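Local coordinates for type II restriction enzyme SfiI (PDB 2EZV), which recognises the double-stranded DNA sequence GGCCNNNNNGGCC and cleaves within it as a tetrameric type II restriction endonuclease, leaving 5'-phosphate ends, at residues Leu53-Thr58 with Phe77-Arg82; Leu8-Leu13 with Lys192-Pro197; Thr20-Val25 with Lys262-Leu267. All blocks are in the same frame, centred on the assembly; numbering follows the deposited sequence.

Contact 1: residues Leu53-Thr58 with Phe77-Arg82; sequences LAEDIT and FIDYKR. With CA (calcium ion), chain F.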
# COMPACT_ATOMS: atom_id res chain seq x y z
N LEU D 53 18.35 3.66 14.45
CA LEU D 53 18.53 2.63 13.44
C LEU D 53 17.63 1.45 13.81
O LEU D 53 16.99 0.85 12.94
CB LEU D 53 19.99 2.19 13.37
CG LEU D 53 20.95 3.28 12.90
CD1 LEU D 53 22.39 2.77 12.89
CD2 LEU D 53 20.53 3.74 11.51
N ALA D 54 17.57 1.12 15.09
CA ALA D 54 16.75 0.02 15.55
C ALA D 54 15.28 0.27 15.20
O ALA D 54 14.58 -0.63 14.73
CB ALA D 54 16.90 -0.16 17.06
N GLU D 55 14.80 1.49 15.42
CA GLU D 55 13.41 1.83 15.14
C GLU D 55 13.11 1.76 13.65
O GLU D 55 12.11 1.17 13.25
CB GLU D 55 13.10 3.21 15.69
CG GLU D 55 13.26 3.27 17.19
CD GLU D 55 13.31 4.67 17.74
OE1 GLU D 55 13.97 5.54 17.14
OE2 GLU D 55 12.69 4.91 18.79
N ASP D 56 13.97 2.36 12.84
CA ASP D 56 13.77 2.35 11.40
C ASP D 56 13.79 0.94 10.81
O ASP D 56 12.93 0.61 9.99
CB ASP D 56 14.81 3.23 10.71
CG ASP D 56 14.56 4.72 10.93
OD1 ASP D 56 13.49 5.07 11.50
OD2 ASP D 56 15.41 5.54 10.52
N ILE D 57 14.76 0.12 11.22
CA ILE D 57 14.88 -1.25 10.75
C ILE D 57 13.55 -1.97 11.02
O ILE D 57 12.95 -2.57 10.13
CB ILE D 57 15.97 -2.04 11.50
CG1 ILE D 57 17.33 -1.35 11.38
CG2 ILE D 57 16.05 -3.44 10.94
CD1 ILE D 57 18.01 -1.51 10.06
N THR D 58 13.13 -1.89 12.28
CA THR D 58 11.90 -2.52 12.74
C THR D 58 10.71 -2.09 11.88
O THR D 58 9.92 -2.93 11.44
CB THR D 58 11.59 -2.13 14.19
OG1 THR D 58 12.62 -2.64 15.05
CG2 THR D 58 10.24 -2.69 14.63
N PHE D 77 4.48 7.55 22.35
CA PHE D 77 5.91 7.23 22.28
C PHE D 77 6.28 5.86 21.74
O PHE D 77 7.45 5.60 21.43
CB PHE D 77 6.58 7.45 23.64
CG PHE D 77 6.52 8.87 24.11
CD1 PHE D 77 5.38 9.36 24.75
CD2 PHE D 77 7.59 9.73 23.90
CE1 PHE D 77 5.31 10.68 25.17
CE2 PHE D 77 7.53 11.06 24.32
CZ PHE D 77 6.39 11.54 24.95
N ILE D 78 5.30 4.97 21.63
CA ILE D 78 5.57 3.65 21.10
C ILE D 78 6.06 3.84 19.66
O ILE D 78 5.46 4.57 18.88
CB ILE D 78 4.31 2.76 21.15
CG1 ILE D 78 3.97 2.47 22.62
CG2 ILE D 78 4.55 1.45 20.40
CD1 ILE D 78 2.83 1.49 22.85
N ASP D 79 7.16 3.18 19.34
CA ASP D 79 7.79 3.27 18.03
C ASP D 79 6.93 2.90 16.83
O ASP D 79 6.77 3.69 15.91
CB ASP D 79 9.05 2.39 18.00
CG ASP D 79 10.05 2.76 19.09
OD1 ASP D 79 10.38 3.95 19.21
OD2 ASP D 79 10.50 1.85 19.82
N TYR D 80 6.37 1.70 16.85
CA TYR D 80 5.55 1.21 15.74
C TYR D 80 4.17 0.81 16.24
O TYR D 80 4.05 0.01 17.16
CB TYR D 80 6.26 0.02 15.10
CG TYR D 80 5.58 -0.54 13.88
CD1 TYR D 80 5.94 -0.12 12.59
CD2 TYR D 80 4.57 -1.49 14.00
CE1 TYR D 80 5.32 -0.64 11.47
CE2 TYR D 80 3.93 -2.01 12.88
CZ TYR D 80 4.31 -1.58 11.62
OH TYR D 80 3.70 -2.12 10.51
N LYS D 81 3.12 1.37 15.63
CA LYS D 81 1.76 1.05 16.04
C LYS D 81 0.80 1.08 14.87
O LYS D 81 0.95 1.88 13.96
CB LYS D 81 1.29 2.04 17.12
N ARG D 82 -0.19 0.20 14.89
CA ARG D 82 -1.19 0.14 13.84
C ARG D 82 -2.45 -0.52 14.39
O ARG D 82 -2.37 -1.56 15.04
CB ARG D 82 -0.69 -0.69 12.64
CG ARG D 82 0.44 -0.05 11.81
CD ARG D 82 0.03 1.28 11.16
NE ARG D 82 1.11 1.82 10.33
CZ ARG D 82 1.08 2.97 9.67
NH1 ARG D 82 0.00 3.76 9.73
NH2 ARG D 82 2.13 3.35 8.95
CA CA F . 11.98 2.25 21.95

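Contact 2: residues Leu8-Leu13 with Lys192-Pro197; sequences LSLDEL and KQRYNP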
# COMPACT_ATOMS: atom_id res chain seq x y z
N LEU D 8 -12.74 -14.23 24.52
CA LEU D 8 -11.81 -15.30 24.17
C LEU D 8 -11.31 -15.90 25.46
O LEU D 8 -11.21 -15.22 26.48
CB LEU D 8 -10.61 -14.76 23.39
CG LEU D 8 -10.81 -14.24 21.96
CD1 LEU D 8 -9.44 -13.97 21.34
CD2 LEU D 8 -11.57 -15.26 21.15
N SER D 9 -10.99 -17.19 25.43
CA SER D 9 -10.45 -17.83 26.61
C SER D 9 -8.98 -17.41 26.67
O SER D 9 -8.43 -16.92 25.69
CB SER D 9 -10.54 -19.35 26.47
OG SER D 9 -9.74 -19.78 25.39
N LEU D 10 -8.35 -17.59 27.83
CA LEU D 10 -6.95 -17.23 27.97
C LEU D 10 -6.09 -17.94 26.92
O LEU D 10 -5.22 -17.33 26.29
CB LEU D 10 -6.46 -17.58 29.38
CG LEU D 10 -6.53 -16.48 30.45
CD1 LEU D 10 -7.86 -15.77 30.38
CD2 LEU D 10 -6.29 -17.10 31.82
N ASP D 11 -6.32 -19.23 26.72
CA ASP D 11 -5.54 -19.97 25.74
C ASP D 11 -5.63 -19.38 24.35
O ASP D 11 -4.61 -19.21 23.67
CB ASP D 11 -5.98 -21.44 25.70
CG ASP D 11 -5.29 -22.27 26.76
OD1 ASP D 11 -4.42 -21.72 27.47
OD2 ASP D 11 -5.62 -23.47 26.87
N GLU D 12 -6.84 -19.05 23.93
CA GLU D 12 -7.07 -18.48 22.61
C GLU D 12 -6.39 -17.12 22.51
O GLU D 12 -5.86 -16.77 21.46
CB GLU D 12 -8.57 -18.37 22.34
CG GLU D 12 -9.29 -19.70 22.54
CD GLU D 12 -10.80 -19.58 22.50
OE1 GLU D 12 -11.35 -18.58 23.00
OE2 GLU D 12 -11.44 -20.51 21.97
N LEU D 13 -6.41 -16.37 23.61
CA LEU D 13 -5.77 -15.06 23.65
C LEU D 13 -4.27 -15.19 23.42
O LEU D 13 -3.69 -14.45 22.64
CB LEU D 13 -6.03 -14.38 25.00
CG LEU D 13 -5.34 -13.02 25.17
CD1 LEU D 13 -5.72 -12.12 24.00
CD2 LEU D 13 -5.75 -12.38 26.49
N LYS D 192 -2.27 -11.98 33.59
CA LYS D 192 -1.48 -11.77 34.80
C LYS D 192 -1.41 -12.99 35.71
O LYS D 192 -0.32 -13.41 36.10
CB LYS D 192 -2.01 -10.56 35.58
CG LYS D 192 -1.24 -10.32 36.86
CD LYS D 192 -1.50 -8.94 37.44
CE LYS D 192 -0.75 -8.78 38.75
NZ LYS D 192 0.69 -9.18 38.64
N GLN D 193 -2.57 -13.56 36.05
CA GLN D 193 -2.60 -14.72 36.93
C GLN D 193 -1.67 -15.84 36.45
O GLN D 193 -1.07 -16.55 37.26
CB GLN D 193 -4.04 -15.24 37.05
N ARG D 194 -1.54 -15.98 35.13
CA ARG D 194 -0.69 -17.01 34.54
C ARG D 194 0.81 -16.70 34.56
O ARG D 194 1.62 -17.59 34.77
CB ARG D 194 -1.10 -17.29 33.09
CG ARG D 194 -2.39 -18.07 32.92
CD ARG D 194 -2.56 -18.50 31.46
NE ARG D 194 -3.76 -19.30 31.27
CZ ARG D 194 -4.15 -19.81 30.11
NH1 ARG D 194 -3.44 -19.59 29.01
NH2 ARG D 194 -5.26 -20.53 30.04
N TYR D 195 1.17 -15.44 34.33
CA TYR D 195 2.59 -15.06 34.28
C TYR D 195 3.17 -14.25 35.46
O TYR D 195 4.39 -14.14 35.58
CB TYR D 195 2.88 -14.31 32.97
CG TYR D 195 2.75 -15.16 31.72
CD1 TYR D 195 1.52 -15.33 31.07
CD2 TYR D 195 3.85 -15.84 31.21
CE1 TYR D 195 1.40 -16.15 29.95
CE2 TYR D 195 3.74 -16.66 30.09
CZ TYR D 195 2.52 -16.82 29.47
OH TYR D 195 2.44 -17.66 28.39
N ASN D 196 2.32 -13.68 36.30
CA ASN D 196 2.80 -12.91 37.46
C ASN D 196 1.80 -12.91 38.61
O ASN D 196 1.26 -11.86 38.98
CB ASN D 196 3.13 -11.47 37.04
N PRO D 197 1.52 -14.09 39.19
CA PRO D 197 0.58 -14.21 40.30
C PRO D 197 1.16 -13.70 41.62
O PRO D 197 0.47 -13.06 42.41
CB PRO D 197 0.28 -15.70 40.33
CG PRO D 197 1.59 -16.29 39.94
CD PRO D 197 2.04 -15.41 38.80
O HOH W 1 -7.50 -21.08 28.49

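Contact 3: residues Thr20-Val25 with Lys262-Leu267; sequences TLRTIV and KEFLFL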
# COMPACT_ATOMS: atom_id res chain seq x y z
N THR D 20 0.68 -13.39 16.06
CA THR D 20 1.09 -12.01 15.82
C THR D 20 2.62 -12.02 15.82
O THR D 20 3.27 -11.50 14.92
CB THR D 20 0.60 -11.07 16.92
OG1 THR D 20 -0.82 -10.95 16.86
CG2 THR D 20 1.23 -9.68 16.78
N LEU D 21 3.19 -12.67 16.83
CA LEU D 21 4.64 -12.76 16.96
C LEU D 21 5.26 -13.49 15.77
O LEU D 21 6.24 -13.02 15.18
CB LEU D 21 4.98 -13.47 18.27
CG LEU D 21 6.42 -13.43 18.81
CD1 LEU D 21 7.05 -14.77 18.64
CD2 LEU D 21 7.22 -12.35 18.13
N ARG D 22 4.69 -14.64 15.41
CA ARG D 22 5.19 -15.44 14.30
C ARG D 22 5.30 -14.62 13.01
O ARG D 22 6.31 -14.69 12.32
CB ARG D 22 4.30 -16.66 14.05
CG ARG D 22 4.85 -17.59 12.99
CD ARG D 22 6.23 -18.11 13.39
NE ARG D 22 6.87 -18.91 12.35
CZ ARG D 22 7.39 -18.41 11.23
NH1 ARG D 22 7.35 -17.10 11.01
NH2 ARG D 22 7.97 -19.21 10.34
N THR D 23 4.25 -13.87 12.71
CA THR D 23 4.21 -13.03 11.51
C THR D 23 5.38 -12.04 11.52
O THR D 23 6.08 -11.85 10.53
CB THR D 23 2.89 -12.24 11.44
OG1 THR D 23 1.79 -13.16 11.49
CG2 THR D 23 2.80 -11.43 10.18
N ILE D 24 5.57 -11.40 12.67
CA ILE D 24 6.64 -10.43 12.85
C ILE D 24 8.03 -11.04 12.69
O ILE D 24 8.94 -10.38 12.18
CB ILE D 24 6.50 -9.72 14.21
CG1 ILE D 24 5.24 -8.83 14.18
CG2 ILE D 24 7.74 -8.89 14.52
CD1 ILE D 24 4.90 -8.15 15.48
N VAL D 25 8.20 -12.29 13.12
CA VAL D 25 9.50 -12.97 13.00
C VAL D 25 9.88 -13.22 11.55
O VAL D 25 11.06 -13.16 11.21
CB VAL D 25 9.53 -14.32 13.76
CG1 VAL D 25 10.85 -15.06 13.46
CG2 VAL D 25 9.42 -14.07 15.24
N LYS D 262 12.96 -25.17 15.40
CA LYS D 262 12.92 -25.64 14.04
C LYS D 262 13.41 -24.51 13.18
O LYS D 262 13.39 -23.35 13.59
CB LYS D 262 11.49 -25.99 13.64
CG LYS D 262 10.52 -24.81 13.74
CD LYS D 262 9.14 -25.10 13.15
CE LYS D 262 9.20 -25.22 11.64
NZ LYS D 262 7.85 -25.35 11.02
N GLU D 263 13.88 -24.84 11.98
CA GLU D 263 14.31 -23.83 11.04
C GLU D 263 13.15 -23.73 10.06
O GLU D 263 12.49 -24.73 9.76
CB GLU D 263 15.60 -24.23 10.32
CG GLU D 263 16.85 -24.02 11.19
CD GLU D 263 18.14 -23.97 10.38
OE1 GLU D 263 18.31 -23.03 9.58
OE2 GLU D 263 18.98 -24.88 10.56
N PHE D 264 12.88 -22.54 9.57
CA PHE D 264 11.78 -22.34 8.64
C PHE D 264 12.28 -21.70 7.36
O PHE D 264 13.36 -21.10 7.33
CB PHE D 264 10.70 -21.48 9.29
CG PHE D 264 11.18 -20.12 9.72
CD1 PHE D 264 11.23 -19.06 8.81
CD2 PHE D 264 11.55 -19.89 11.03
CE1 PHE D 264 11.64 -17.79 9.20
CE2 PHE D 264 11.97 -18.62 11.44
CZ PHE D 264 12.02 -17.57 10.52
N LEU D 265 11.50 -21.83 6.30
CA LEU D 265 11.89 -21.25 5.03
C LEU D 265 11.47 -19.79 5.00
O LEU D 265 10.50 -19.41 5.64
CB LEU D 265 11.23 -22.01 3.89
CG LEU D 265 11.44 -23.52 3.90
CD1 LEU D 265 10.72 -24.13 2.71
CD2 LEU D 265 12.92 -23.83 3.84
N PHE D 266 12.20 -18.98 4.25
CA PHE D 266 11.87 -17.57 4.12
C PHE D 266 12.17 -17.16 2.69
O PHE D 266 12.96 -17.83 2.01
CB PHE D 266 12.67 -16.73 5.12
CG PHE D 266 14.16 -16.72 4.89
CD1 PHE D 266 14.75 -15.76 4.08
CD2 PHE D 266 14.98 -17.65 5.53
CE1 PHE D 266 16.14 -15.71 3.91
CE2 PHE D 266 16.36 -17.62 5.36
CZ PHE D 266 16.94 -16.64 4.55
N LEU D 267 11.54 -16.09 2.23
CA LEU D 267 11.76 -15.62 0.87
C LEU D 267 12.60 -14.35 0.84
O LEU D 267 12.84 -13.74 1.88
CB LEU D 267 10.42 -15.34 0.17
CG LEU D 267 9.35 -16.43 0.07
CD1 LEU D 267 9.98 -17.77 -0.23
CD2 LEU D 267 8.61 -16.51 1.36
O HOH W 2 7.05 -22.22 11.33

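Contact 1: residues Leu53-Thr58 with Phe77-Arg82
E55 on helix 49-62 and D79, just ahead of strand 80-86, bring two carboxylates together beside a calcium ion. The helix puts E55 on the side facing D79, and its CB bond points toward the 77-82 segment. CG lies anti to the carbonyl carbon (chi1 -62°), beside the backbone N, and the extended chain beyond it carries the carboxylate from the helix to D79. CG already meets D79, 3.6 Å from its OD1, and CD follows at 3.4 Å from the same oxygen. At the tip, OE2 of E55 comes within 2.5 Å of D79 OD1. The two side chains cross at about a right angle, with their carboxylate planes 73° apart, so the groups meet neither flat on flat nor side by side in one plane.

D79 uses its two oxygens differently: OD1 faces the glutamate, while OD2 binds the calcium at 2.6 Å. E55 OE2 itself stays 4.2 Å from the calcium, which makes E55 a second-shell neighbour of the metal. D100 OD1 and the carbonyl oxygen of A101, both on strand 93-104, complete the protein side of the site.

One turn further on, T58 OG1 turns back to the A54 carbonyl at 2.8 Å. The T58 backbone N takes the same oxygen from the opposite face, so A54 O is held by two donors, and its bond to T58 OG1 fixes the rotation of the threonine. The side chain of T58 packs on V99 and A101, seating the helix against the strand that carries the other two metal ligands. An aspartate at the head of one strand, with an aspartate and a carbonyl on its antiparallel partner, is the metal site of the PD-(D/E)XK nuclease fold.

Contact 2: residues Leu8-Leu13 with Lys192-Pro197
D11 and R194 join the start of helix 10-41 to the short helix 192-195 by a salt bridge at the surface, beside a capping box. In that box S9 N gives a nearly straight bond (177°) to E12 OE1 at 2.8 Å, while the return bond from E12 N to S9 OG is weak and less certain.

The charged contact is lopsided. R194 runs extended from CG to NE, which carries its guanidinium out to D11, and both NH1 (2.8 Å) and NH2 (3.0 Å) go to the single oxygen OD1 of D11, each bond well bent. The carboxylate and guanidinium planes stand 62° apart, so this is not the flat, two-oxygen pairing. NH1 has a second anionic partner in E14.

The apolar part belongs to L10, whose CB sits 3.2 Å above the guanidinium plane, over its centre, with CD2 3.4 Å from R194 NE. An alanine in place of L10 would keep CB on that face but remove CG and CD2, which would probably open a gap beside NE and leave the arginine less firmly held.

A water also ties the two helices, accepting from D11 N at 2.8 Å and, weakly, from R194 NH2.

Contact 3: residues Thr20-Val25 with Lys262-Leu267
R22 NH2 lies over the F264 ring and has polar partners besides: it donates to Q26 OE1, one turn along its own helix, and to a water at 3.3 Å. That water also accepts from K262 NZ at 3.2 Å, so it bridges two cationic groups whose nitrogens are kept 6.2 Å apart.

The contact with the ring is cation-pi. R22 CZ stands 4.4 Å from the centroid of the F264 ring and only 8° off the ring normal, squarely above the face. The guanidinium is not laid flat on the ring, however: the planes are inclined by 46°, and this dips NH2 toward the rim on the CB side, 3.4 Å from F264 CG. The bend in the arginine makes this possible. CG leaves anti to the backbone N, and a kink at chi2 (60°) then swings the rest of the chain toward the ring. F264 comes from the opposite direction to meet it.

One turn further along the helix, V25 adds an apolar touch, its CG1 4.0 Å from F264 CZ at the far end of the ring from the arginine nitrogen.

All three side chains are buried, and W250 on strand 249-253 packs against each of them. Strand 249-253 pairs antiparallel with strand 259-263, so the hairpin and the chain just beyond it lean on helix 10-41. The third subunit joins in as well: its N148 bonds to F264 O and F266 N, and its Q3 to L265 N. The contact thus lies where helix, hairpin and a neighbouring subunit come together.

Overall arrangement
From the N terminus, helix 10-41 starts in contact 2 and passes about two turns later into contact 3, so one helix serves both. Helix 49-62 follows and soon enters contact 1, which closes a short loop onto the edge of the central sheet at the metal site. The chain then runs through much of that sheet before 192-197 returns to the helix start and closes contact 2. Only near the C terminus does 262-267, leaving the hairpin of strands 249-253 and 259-263, close contact 3 against helix 10-41. Contacts 2 and 3 therefore cross, while contact 1 lies within both loops. Contacts 1 and 2 sit on opposite sides of the chain's centre, with centres about 27 Å apart.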